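Local coordinates for protein lasso peptide isopeptidase AtxE2 (Asticcacaulis excentricus, PDB 5TXE) that hydrolyses the isopeptide bond of the threaded lasso peptides astexin-2 and astexin-3, turning them into linear peptides, at residues A[197-202]-A[221-226]; A[258-261]-A[266-269]; A[371-376]-A[382-387]; A[488-493]-A[526-531]. The protein carries 1 engineered substitution. All blocks are in the same frame, centred on the assembly; numbering follows the deposited sequence.

Contact 1: A[197-202]-A[221-226]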
loop_
_atom_site.group_PDB
_atom_site.type_symbol
_atom_site.label_atom_id
_atom_site.label_comp_id
_atom_site.label_asym_id
_atom_site.label_seq_id
_atom_site.Cartn_x
_atom_site.Cartn_y
_atom_site.Cartn_z
ATOM N N ALA A 197 23.532 -10.888 17.766
ATOM C CA ALA A 197 24.921 -11.098 18.149
ATOM C C ALA A 197 25.195 -12.572 18.310
ATOM O O ALA A 197 26.308 -13.075 17.976
ATOM C CB ALA A 197 25.274 -10.298 19.424
ATOM N N GLU A 198 24.202 -13.308 18.767
ATOM C CA GLU A 198 24.393 -14.742 18.871
ATOM C C GLU A 198 24.566 -15.375 17.465
ATOM O O GLU A 198 25.430 -16.229 17.272
ATOM C CB GLU A 198 23.284 -15.401 19.690
ATOM C CG GLU A 198 23.452 -16.921 19.967
ATOM C CD GLU A 198 24.786 -17.375 20.656
ATOM O OE1 GLU A 198 25.311 -16.660 21.567
ATOM O OE2 GLU A 198 25.306 -18.482 20.290
ATOM N N ILE A 199 23.763 -14.964 16.492
ATOM C CA ILE A 199 23.943 -15.413 15.138
ATOM C C ILE A 199 25.351 -15.153 14.635
ATOM O O ILE A 199 25.943 -16.024 14.007
ATOM C CB ILE A 199 22.903 -14.765 14.251
ATOM C CG1 ILE A 199 21.571 -15.506 14.464
ATOM C CG2 ILE A 199 23.267 -14.821 12.769
ATOM C CD1 ILE A 199 20.412 -14.738 13.861
ATOM N N GLU A 200 25.887 -13.977 14.920
ATOM C CA GLU A 200 27.223 -13.578 14.514
ATOM C C GLU A 200 28.287 -14.471 15.120
ATOM O O GLU A 200 29.195 -14.898 14.391
ATOM C CB GLU A 200 27.466 -12.088 14.835
ATOM C CG GLU A 200 28.874 -11.613 14.675
ATOM C CD GLU A 200 29.301 -11.465 13.233
ATOM O OE1 GLU A 200 28.431 -11.287 12.339
ATOM O OE2 GLU A 200 30.533 -11.483 13.004
ATOM N N ARG A 201 28.127 -14.845 16.392
ATOM C CA ARG A 201 29.060 -15.781 17.052
ATOM C C ARG A 201 29.005 -17.151 16.473
ATOM O O ARG A 201 30.053 -17.732 16.188
ATOM C CB ARG A 201 28.808 -15.970 18.549
ATOM C CG ARG A 201 29.315 -14.858 19.441
ATOM C CD ARG A 201 29.122 -15.204 20.945
ATOM N NE ARG A 201 27.729 -15.003 21.439
ATOM C CZ ARG A 201 27.153 -13.805 21.672
ATOM N NH1 ARG A 201 27.816 -12.644 21.451
ATOM N NH2 ARG A 201 25.903 -13.755 22.102
ATOM N N GLU A 202 27.808 -17.669 16.316
ATOM C CA GLU A 202 27.602 -18.960 15.721
ATOM C C GLU A 202 28.219 -19.096 14.320
ATOM O O GLU A 202 28.695 -20.148 13.969
ATOM C CB GLU A 202 26.103 -19.270 15.652
ATOM C CG GLU A 202 25.565 -19.681 17.023
ATOM C CD GLU A 202 24.034 -19.626 17.195
ATOM O OE1 GLU A 202 23.263 -19.289 16.222
ATOM O OE2 GLU A 202 23.621 -19.930 18.366
ATOM N N PRO A 221 21.261 -16.240 8.646
ATOM C CA PRO A 221 20.074 -16.679 9.338
ATOM C C PRO A 221 19.347 -15.447 9.880
ATOM O O PRO A 221 20.012 -14.491 10.271
ATOM C CB PRO A 221 20.613 -17.494 10.503
ATOM C CG PRO A 221 22.034 -17.739 10.225
ATOM C CD PRO A 221 22.468 -16.600 9.383
ATOM N N ARG A 222 18.017 -15.490 9.895
ATOM C CA ARG A 222 17.197 -14.463 10.525
ATOM C C ARG A 222 16.911 -14.852 11.970
ATOM O O ARG A 222 16.963 -16.041 12.344
ATOM C CB ARG A 222 15.873 -14.340 9.764
ATOM C CG ARG A 222 16.129 -14.125 8.302
ATOM C CD ARG A 222 15.431 -13.050 7.451
ATOM N NE ARG A 222 14.024 -13.292 7.144
ATOM C CZ ARG A 222 13.334 -12.846 6.072
ATOM N NH1 ARG A 222 13.877 -12.194 5.035
ATOM N NH2 ARG A 222 12.033 -13.115 6.020
ATOM N N VAL A 223 16.547 -13.863 12.759
ATOM C CA VAL A 223 16.151 -14.065 14.114
ATOM C C VAL A 223 14.729 -14.604 14.110
ATOM O O VAL A 223 13.820 -14.006 13.510
ATOM C CB VAL A 223 16.125 -12.723 14.876
ATOM C CG1 VAL A 223 15.535 -12.899 16.262
ATOM C CG2 VAL A 223 17.532 -12.088 14.929
ATOM N N LEU A 224 14.522 -15.695 14.827
ATOM C CA LEU A 224 13.184 -16.311 15.008
ATOM C C LEU A 224 12.455 -15.714 16.210
ATOM O O LEU A 224 13.059 -15.451 17.245
ATOM C CB LEU A 224 13.342 -17.807 15.256
ATOM C CG LEU A 224 14.082 -18.534 14.120
ATOM C CD1 LEU A 224 14.373 -20.004 14.500
ATOM C CD2 LEU A 224 13.283 -18.454 12.818
ATOM N N GLU A 225 11.145 -15.584 16.096
ATOM C CA GLU A 225 10.286 -15.452 17.277
ATOM C C GLU A 225 10.512 -16.642 18.226
ATOM O O GLU A 225 10.862 -17.708 17.759
ATOM C CB GLU A 225 8.839 -15.407 16.806
ATOM C CG GLU A 225 8.452 -14.081 16.173
ATOM C CD GLU A 225 8.533 -12.929 17.172
ATOM O OE1 GLU A 225 8.631 -13.166 18.409
ATOM O OE2 GLU A 225 8.478 -11.768 16.734
ATOM N N PRO A 226 10.293 -16.528 19.540
ATOM C CA PRO A 226 9.666 -15.369 20.187
ATOM C C PRO A 226 10.742 -14.398 20.613
ATOM O O PRO A 226 11.773 -14.809 21.140
ATOM C CB PRO A 226 9.021 -15.993 21.443
ATOM C CG PRO A 226 9.977 -17.104 21.819
ATOM C CD PRO A 226 10.572 -17.626 20.502
#
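I199, near the C-terminal end of helix 190-202, is the helix residue that meets the chain of 221-226, and both of its branches are used. Its CG2 methyl lies anti to the backbone N and rests on the P221 ring, 3.9 Å from P221 CD and 4.1 Å from P221 CG. The other branch, with CG1 beside the backbone N (chi1 -78°), leaves roughly at right angles to CG2 and carries CD1 to the loop backbone. There I199 CD1 comes to 3.6 Å from P221 O, then lies over the next peptide, 4.0 Å from R222 C, and ends against a methyl, 4.1 Å from V223 CG2. The side chains of I199 and P221 pass each other in opposite directions. This is the tight, buried part: W207 packs on P221 as well, and V223 also packs on F192, A195 and E196 of the same helix.

The outer side of the helix is different in character. There R201 bends back on E198, gripping one oxygen side-on with two nitrogens; R201 NE is 2.9 Å and R201 NH2 3.0 Å from E198 OE1. Both arrive from the same face of the carboxylate, NE 48° out of its plane, and neither residue touches 221-226. E200, also exposed, pairs with R220.

With no hydrogen bond between the segments, their direct attachment is apolar and rests on one isoleucine. R222, whose CB points away from the helix, makes a cation-pi contact with Y118, consistent with a place beside W116, which binds astexin-3.

Contact 2: A[258-261]-A[266-269]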
loop_
_atom_site.group_PDB
_atom_site.type_symbol
_atom_site.label_atom_id
_atom_site.label_comp_id
_atom_site.label_asym_id
_atom_site.label_seq_id
_atom_site.Cartn_x
_atom_site.Cartn_y
_atom_site.Cartn_z
ATOM N N PRO A 258 -11.183 0.837 16.334
ATOM C CA PRO A 258 -11.967 1.806 15.544
ATOM C C PRO A 258 -13.375 1.287 15.158
ATOM O O PRO A 258 -14.173 2.028 14.579
ATOM C CB PRO A 258 -11.108 1.968 14.290
ATOM C CG PRO A 258 -10.547 0.574 14.099
ATOM C CD PRO A 258 -10.234 0.072 15.492
ATOM N N LEU A 259 -13.649 0.018 15.442
ATOM C CA LEU A 259 -14.963 -0.586 15.183
ATOM C C LEU A 259 -15.833 -0.746 16.467
ATOM O O LEU A 259 -16.762 -1.573 16.511
ATOM C CB LEU A 259 -14.747 -1.935 14.482
ATOM C CG LEU A 259 -14.283 -1.802 13.013
ATOM C CD1 LEU A 259 -14.356 -3.156 12.301
ATOM C CD2 LEU A 259 -15.128 -0.801 12.230
ATOM N N ARG A 260 -15.515 0.053 17.491
ATOM C CA ARG A 260 -16.220 0.079 18.773
ATOM C C ARG A 260 -16.343 1.543 19.223
ATOM O O ARG A 260 -15.434 2.331 19.073
ATOM C CB ARG A 260 -15.415 -0.702 19.801
ATOM C CG ARG A 260 -16.182 -1.625 20.740
ATOM C CD ARG A 260 -15.449 -1.779 22.068
ATOM N NE ARG A 260 -15.476 -0.517 22.856
ATOM C CZ ARG A 260 -15.853 -0.381 24.132
ATOM N NH1 ARG A 260 -16.246 -1.423 24.863
ATOM N NH2 ARG A 260 -15.826 0.824 24.690
ATOM N N ALA A 261 -17.491 1.925 19.731
ATOM C CA ALA A 261 -17.686 3.246 20.318
ATOM C C ALA A 261 -18.701 3.199 21.469
ATOM O O ALA A 261 -19.573 2.311 21.520
ATOM C CB ALA A 261 -18.205 4.209 19.283
ATOM N N THR A 266 -24.632 3.064 26.041
ATOM C CA THR A 266 -24.701 2.218 24.846
ATOM C C THR A 266 -23.323 1.968 24.197
ATOM O O THR A 266 -22.573 2.885 23.896
ATOM C CB THR A 266 -25.607 2.867 23.849
ATOM O OG1 THR A 266 -26.821 3.163 24.520
ATOM C CG2 THR A 266 -25.878 1.935 22.669
ATOM N N THR A 267 -22.998 0.698 24.030
ATOM C CA THR A 267 -21.794 0.268 23.361
ATOM C C THR A 267 -22.178 -0.183 21.942
ATOM O O THR A 267 -23.046 -1.045 21.719
ATOM C CB THR A 267 -21.116 -0.859 24.146
ATOM O OG1 THR A 267 -20.562 -0.285 25.328
ATOM C CG2 THR A 267 -19.991 -1.493 23.375
ATOM N N PHE A 268 -21.547 0.457 20.987
ATOM C CA PHE A 268 -21.703 0.085 19.597
ATOM C C PHE A 268 -20.547 -0.760 19.144
ATOM O O PHE A 268 -19.410 -0.515 19.518
ATOM C CB PHE A 268 -21.817 1.301 18.773
ATOM C CG PHE A 268 -23.040 2.089 19.058
ATOM C CD1 PHE A 268 -24.267 1.689 18.554
ATOM C CD2 PHE A 268 -22.981 3.203 19.812
ATOM C CE1 PHE A 268 -25.422 2.421 18.785
ATOM C CE2 PHE A 268 -24.121 3.929 20.071
ATOM C CZ PHE A 268 -25.347 3.539 19.554
ATOM N N SER A 269 -20.854 -1.825 18.415
ATOM C CA SER A 269 -19.838 -2.653 17.850
ATOM C C SER A 269 -20.393 -3.272 16.563
ATOM O O SER A 269 -21.428 -2.847 16.078
ATOM C CB SER A 269 -19.410 -3.694 18.847
ATOM O OG SER A 269 -20.472 -4.577 19.086
#
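R260 runs over the backbone and side chains of strand 266-269, and its atoms can be followed outward in turn. R260 CB lies 4.0 Å from F268 O, and CG comes nearer the same oxygen, at 3.6 Å. R260 CG also approaches the neighbouring S269, 4.3 Å from S269 CB. The chain then bends at chi3 (69°), which swings the guanidinium back over T267, where T267 CG2 lies over one face, 4.0 Å from R260 NH1. The contact is van der Waals in kind, between an exposed arginine and a partly exposed threonine.

Beneath this side chain the backbones pair. A261 and F268 exchange two hydrogen bonds: A261 N to F268 O at 3.1 Å and F268 N to A261 O at 2.8 Å. The second is the straighter at its acceptor, with a C=O...donor angle of 166° against 139° for the first, whose donor is tilted from the carbonyl plane. F268 O also receives the CA-H of R260, and L259 O that of S269.

A261 and F268 send CB to the same face, where both side chains meet M307 and L316 of the next sheet, while T266 CG2 lies over one face of the F268 ring. The pair opens the hairpin of strands 261-263 and 266-271, the first two of an antiparallel sheet of four in chain order, as in a blade of the beta-propeller of prolyl oligopeptidase relatives.

Contact 3: A[371-376]-A[382-387]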
loop_
_atom_site.group_PDB
_atom_site.type_symbol
_atom_site.label_atom_id
_atom_site.label_comp_id
_atom_site.label_asym_id
_atom_site.label_seq_id
_atom_site.Cartn_x
_atom_site.Cartn_y
_atom_site.Cartn_z
ATOM N N PRO A 371 -4.074 14.449 -4.938
ATOM C CA PRO A 371 -3.168 13.736 -4.041
ATOM C C PRO A 371 -3.544 13.969 -2.603
ATOM O O PRO A 371 -4.289 14.878 -2.290
ATOM C CB PRO A 371 -1.778 14.333 -4.299
ATOM C CG PRO A 371 -1.959 15.378 -5.331
ATOM C CD PRO A 371 -3.398 15.468 -5.758
ATOM N N ARG A 372 -2.980 13.170 -1.734
ATOM C CA ARG A 372 -3.355 13.202 -0.385
ATOM C C ARG A 372 -3.188 14.600 0.262
ATOM O O ARG A 372 -2.121 15.240 0.191
ATOM C CB ARG A 372 -2.581 12.145 0.397
ATOM C CG ARG A 372 -3.292 11.654 1.618
ATOM C CD ARG A 372 -2.570 10.467 2.248
ATOM N NE ARG A 372 -2.696 9.308 1.387
ATOM C CZ ARG A 372 -1.863 8.279 1.409
ATOM N NH1 ARG A 372 -0.842 8.243 2.261
ATOM N NH2 ARG A 372 -2.057 7.253 0.603
ATOM N N ARG A 373 -4.261 15.031 0.923
ATOM C CA ARG A 373 -4.290 16.273 1.636
ATOM C C ARG A 373 -5.165 16.121 2.858
ATOM O O ARG A 373 -5.840 15.087 3.040
ATOM C CB ARG A 373 -4.893 17.319 0.722
ATOM C CG ARG A 373 -6.299 16.989 0.353
ATOM C CD ARG A 373 -7.025 18.138 -0.278
ATOM N NE ARG A 373 -8.325 17.674 -0.698
ATOM C CZ ARG A 373 -9.266 18.408 -1.324
ATOM N NH1 ARG A 373 -9.088 19.689 -1.640
ATOM N NH2 ARG A 373 -10.403 17.826 -1.654
ATOM N N LEU A 374 -5.138 17.136 3.700
ATOM C CA LEU A 374 -6.040 17.191 4.841
ATOM C C LEU A 374 -7.276 18.042 4.515
ATOM O O LEU A 374 -7.193 19.054 3.847
ATOM C CB LEU A 374 -5.354 17.762 6.054
ATOM C CG LEU A 374 -4.520 16.889 6.992
ATOM C CD1 LEU A 374 -4.140 15.557 6.417
ATOM C CD2 LEU A 374 -3.337 17.659 7.495
ATOM N N VAL A 375 -8.391 17.640 5.098
ATOM C CA VAL A 375 -9.710 18.098 4.773
ATOM C C VAL A 375 -10.496 18.081 6.070
ATOM O O VAL A 375 -10.145 17.321 6.997
ATOM C CB VAL A 375 -10.185 17.096 3.713
ATOM C CG1 VAL A 375 -11.350 16.226 4.093
ATOM C CG2 VAL A 375 -10.142 17.654 2.323
ATOM N N THR A 376 -11.495 18.971 6.194
ATOM C CA THR A 376 -12.483 18.872 7.304
ATOM C C THR A 376 -13.836 18.519 6.769
ATOM O O THR A 376 -14.246 18.976 5.731
ATOM C CB THR A 376 -12.631 20.159 8.172
ATOM O OG1 THR A 376 -13.015 21.243 7.342
ATOM C CG2 THR A 376 -11.358 20.538 8.810
ATOM N N GLY A 382 -22.435 17.527 6.187
ATOM C CA GLY A 382 -21.669 16.608 5.327
ATOM C C GLY A 382 -20.774 17.316 4.300
ATOM O O GLY A 382 -20.281 16.702 3.378
ATOM N N GLN A 383 -20.544 18.606 4.479
ATOM C CA GLN A 383 -19.672 19.355 3.596
ATOM C C GLN A 383 -18.180 19.173 3.902
ATOM O O GLN A 383 -17.739 19.240 5.050
ATOM C CB GLN A 383 -20.004 20.844 3.634
ATOM C CG GLN A 383 -19.539 21.552 2.363
ATOM C CD GLN A 383 -20.065 22.976 2.229
ATOM O OE1 GLN A 383 -20.789 23.476 3.097
ATOM N NE2 GLN A 383 -19.721 23.625 1.126
ATOM N N MET A 384 -17.415 18.995 2.832
ATOM C CA MET A 384 -15.966 18.764 2.910
ATOM C C MET A 384 -15.263 20.008 2.459
ATOM O O MET A 384 -15.532 20.487 1.362
ATOM C CB MET A 384 -15.562 17.640 1.972
ATOM C CG MET A 384 -14.097 17.166 2.157
ATOM S SD MET A 384 -13.710 15.665 1.182
ATOM C CE MET A 384 -13.402 16.375 -0.408
ATOM N N SER A 385 -14.327 20.480 3.269
ATOM C CA SER A 385 -13.533 21.634 2.925
ATOM C C SER A 385 -12.039 21.343 3.099
ATOM O O SER A 385 -11.660 20.637 4.036
ATOM C CB SER A 385 -13.913 22.792 3.861
ATOM O OG SER A 385 -15.324 22.887 3.950
ATOM N N PRO A 386 -11.189 21.931 2.238
ATOM C CA PRO A 386 -9.728 21.869 2.329
ATOM C C PRO A 386 -9.264 22.414 3.631
ATOM O O PRO A 386 -9.816 23.377 4.071
ATOM C CB PRO A 386 -9.251 22.851 1.255
ATOM C CG PRO A 386 -10.376 23.007 0.325
ATOM C CD PRO A 386 -11.634 22.777 1.122
ATOM N N LEU A 387 -8.314 21.754 4.263
ATOM C CA LEU A 387 -7.633 22.282 5.431
ATOM C C LEU A 387 -6.146 22.530 5.119
ATOM O O LEU A 387 -5.651 23.588 5.379
ATOM C CB LEU A 387 -7.771 21.312 6.586
ATOM C CG LEU A 387 -7.032 21.739 7.837
ATOM C CD1 LEU A 387 -7.583 23.030 8.419
ATOM C CD2 LEU A 387 -7.125 20.622 8.858
HETATM O O HOH W 1 -11.516 23.142 6.596
#
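The beta hairpin of strands 373-378 and 384-388 forms the outer half of a four-stranded antiparallel sheet, and this contact is its two-strand pairing. T376 and S385 make a hydrogen-bonded pair, with T376 N to S385 O at 2.7 Å and S385 N to T376 O at 2.9 Å. One step on, V375 and P386 form a non-hydrogen-bonded pair, which suits a proline, as it has no N-H to offer. Beyond it the register slips: L387 N donates to L374 O, bent at the acceptor (C=O...donor angle 131°), L374 also bonds with Y388, and the L387 backbone angles fit a classic beta bulge. The axes of the short segments 373-376 and 384-387 are 134° apart, twisted well away from 180°.

V375 CG1 presses on M384 CG at 3.5 Å, tighter than usual carbon contact. M384, with CG anti to its N and a bend at chi3 (81°), brings its methyl over to the guanidinium of R373, obliquely, with M384 CE 3.6 Å from R373 NH2. R373 is extended from CG to NE and runs beside P386 in the same direction; its NE is bonded to Q365 of the adjacent strand.

T376 and S385 share one face. A water donates to P386 O at 3.1 Å; its 2.5 Å distance from T376 OG1 is unusually short, so the bridge is tentative.

Strand 360-367 flanks 373-378 on the inner side, bonding through C363 and Q365, whereas 384-388 is the sheet's outermost strand. L374 packs on F72 and L387 on V70, both of strand 69-78 in another sheet.

Contact 4: A[488-493]-A[526-531]. Engineered in segment 526-531: A527 (natural residue Ser).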
loop_
_atom_site.group_PDB
_atom_site.type_symbol
_atom_site.label_atom_id
_atom_site.label_comp_id
_atom_site.label_asym_id
_atom_site.label_seq_id
_atom_site.Cartn_x
_atom_site.Cartn_y
_atom_site.Cartn_z
ATOM N N ALA A 488 -8.595 -22.011 -1.968
ATOM C CA ALA A 488 -9.610 -22.118 -3.026
ATOM C C ALA A 488 -9.344 -21.204 -4.249
ATOM O O ALA A 488 -9.559 -21.615 -5.395
ATOM C CB ALA A 488 -10.993 -21.809 -2.476
ATOM N N GLU A 489 -8.880 -19.977 -4.025
ATOM C CA GLU A 489 -8.567 -19.048 -5.159
ATOM C C GLU A 489 -7.422 -19.526 -6.088
ATOM O O GLU A 489 -7.449 -19.276 -7.304
ATOM C CB GLU A 489 -8.221 -17.654 -4.639
ATOM C CG GLU A 489 -9.381 -16.999 -3.908
ATOM C CD GLU A 489 -9.003 -15.746 -3.131
ATOM O OE1 GLU A 489 -7.822 -15.563 -2.777
ATOM O OE2 GLU A 489 -9.916 -14.964 -2.823
ATOM N N TYR A 490 -6.442 -20.220 -5.508
ATOM C CA TYR A 490 -5.296 -20.700 -6.276
ATOM C C TYR A 490 -5.546 -22.036 -6.873
ATOM O O TYR A 490 -4.815 -22.458 -7.741
ATOM C CB TYR A 490 -4.026 -20.750 -5.420
ATOM C CG TYR A 490 -3.359 -19.390 -5.290
ATOM C CD1 TYR A 490 -2.458 -18.936 -6.259
ATOM C CD2 TYR A 490 -3.649 -18.553 -4.242
ATOM C CE1 TYR A 490 -1.843 -17.693 -6.160
ATOM C CE2 TYR A 490 -3.041 -17.313 -4.129
ATOM C CZ TYR A 490 -2.134 -16.881 -5.086
ATOM O OH TYR A 490 -1.548 -15.641 -4.961
ATOM N N SER A 491 -6.573 -22.733 -6.413
ATOM C CA SER A 491 -6.849 -24.040 -6.946
ATOM C C SER A 491 -7.085 -23.896 -8.423
ATOM O O SER A 491 -8.019 -23.201 -8.863
ATOM C CB SER A 491 -8.093 -24.639 -6.299
ATOM O OG SER A 491 -8.474 -25.737 -7.076
ATOM N N ASN A 492 -6.220 -24.516 -9.215
ATOM C CA ASN A 492 -6.338 -24.436 -10.683
ATOM C C ASN A 492 -6.271 -23.006 -11.218
ATOM O O ASN A 492 -6.806 -22.690 -12.304
ATOM C CB ASN A 492 -7.623 -25.154 -11.139
ATOM C CG ASN A 492 -7.525 -26.654 -10.928
ATOM O OD1 ASN A 492 -6.598 -27.291 -11.417
ATOM N ND2 ASN A 492 -8.425 -27.203 -10.111
ATOM N N TRP A 493 -5.653 -22.136 -10.418
ATOM C CA TRP A 493 -5.559 -20.745 -10.750
ATOM C C TRP A 493 -6.925 -20.104 -11.074
ATOM O O TRP A 493 -7.025 -19.218 -11.894
ATOM C CB TRP A 493 -4.612 -20.579 -11.937
ATOM C CG TRP A 493 -3.162 -20.985 -11.616
ATOM C CD1 TRP A 493 -2.526 -22.162 -11.946
ATOM C CD2 TRP A 493 -2.200 -20.203 -10.908
ATOM N NE1 TRP A 493 -1.229 -22.129 -11.513
ATOM C CE2 TRP A 493 -1.017 -20.947 -10.855
ATOM C CE3 TRP A 493 -2.226 -18.938 -10.339
ATOM C CZ2 TRP A 493 0.116 -20.466 -10.256
ATOM C CZ3 TRP A 493 -1.091 -18.461 -9.727
ATOM C CH2 TRP A 493 0.060 -19.219 -9.704
ATOM N N LEU A 526 3.056 -5.027 -10.286
ATOM C CA LEU A 526 3.902 -5.184 -9.132
ATOM C C LEU A 526 3.107 -5.967 -8.093
ATOM O O LEU A 526 1.898 -5.809 -7.953
ATOM C CB LEU A 526 4.299 -3.818 -8.592
ATOM C CG LEU A 526 5.114 -3.832 -7.302
ATOM C CD1 LEU A 526 6.055 -2.629 -7.302
ATOM C CD2 LEU A 526 4.236 -3.756 -6.059
ATOM N N ALA A 527 3.794 -6.843 -7.369
ATOM C CA ALA A 527 3.190 -7.672 -6.325
ATOM C C ALA A 527 2.119 -8.593 -6.941
ATOM O O ALA A 527 2.417 -9.312 -7.882
ATOM C CB ALA A 527 2.652 -6.792 -5.201
ATOM N N ASP A 528 0.870 -8.496 -6.517
ATOM C CA ASP A 528 -0.137 -9.395 -7.033
ATOM C C ASP A 528 -0.349 -9.130 -8.515
ATOM O O ASP A 528 -0.583 -10.022 -9.262
ATOM C CB ASP A 528 -1.434 -9.337 -6.220
ATOM C CG ASP A 528 -2.350 -10.541 -6.524
ATOM O OD1 ASP A 528 -1.891 -11.676 -6.287
ATOM O OD2 ASP A 528 -3.467 -10.351 -7.080
ATOM N N GLY A 529 -0.122 -7.904 -8.949
ATOM C CA GLY A 529 -0.179 -7.565 -10.340
ATOM C C GLY A 529 0.928 -8.166 -11.145
ATOM O O GLY A 529 0.739 -8.381 -12.341
ATOM N N ALA A 530 2.089 -8.431 -10.514
ATOM C CA ALA A 530 3.143 -9.100 -11.229
ATOM C C ALA A 530 2.714 -10.508 -11.585
ATOM O O ALA A 530 3.014 -10.987 -12.671
ATOM C CB ALA A 530 4.410 -9.158 -10.416
ATOM N N THR A 531 2.079 -11.178 -10.637
ATOM C CA THR A 531 1.592 -12.549 -10.869
ATOM C C THR A 531 0.630 -12.535 -12.076
ATOM O O THR A 531 0.634 -13.423 -12.939
ATOM C CB THR A 531 0.888 -13.049 -9.613
ATOM O OG1 THR A 531 1.734 -12.852 -8.465
ATOM C CG2 THR A 531 0.514 -14.504 -9.687
HETATM O O HOH W 2 0.464 -13.050 -5.973
HETATM O O HOH W 3 -2.702 -13.182 -3.467
#
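Y490 closes helix 482-490, and with CG beside the backbone N (chi1 -81°) it is the ring's hydroxyl that reaches nearest to D528. The phenol oxygen and carboxylate do not bond directly: Y490 OH stays 4.2 Å from D528 OD1, and the ring and carboxylate planes stand 82° apart. Two waters fill the step. One accepts from Y490 OH at 3.1 Å and donates to D528 OD1 at 3.3 Å. The other donates to D528 OD1 at 2.7 Å, lies 2.8 Å from T531 OG1, and gives only a weak bond to Y490 OH.

Beyond the turn, W493 is at the N-cap position of helix 494-512. Its indole reaches T531 obliquely, W493 CZ3 lying 4.3 Å from T531 CG2; its NE1 is held by F585 O and its ring stacks on F585.

Across the contact, A527, engineered from the nucleophilic serine, precedes helix 528-539. D528 OD2 makes a salt bridge with R496, which also packs on Y490 and T531. The bound astexin packs on A527, D528 and T531, and the catalytically important Y438 is close to D528. The chemistry implies a buried, hydrated junction without direct bonding between the segments, where water and R496 are among the partners that probably help to hold D528 beside the nucleophile's position.

In the fold
Along the chain the four contacts follow in series, none enclosing another and none touching. Contacts 1, 2 and 3 lie in the region of successive antiparallel sheets that is a beta-propeller in prolyl oligopeptidase relatives: contact 1 joins helix 190-202 to the loop before strand 230-235, while contacts 2 and 3 are hairpin pairings in two different four-stranded sheets, their centres 25 Å apart. Contact 4 belongs to the alpha/beta-hydrolase part, beside the eight-stranded mixed sheet. Its nearest atoms are about 16 Å from contact 1 and about 14 Å from contact 3. Contact 4 packs against the bound peptide and contact 1 lies near residues that bind it, consistent with a substrate held between the domains.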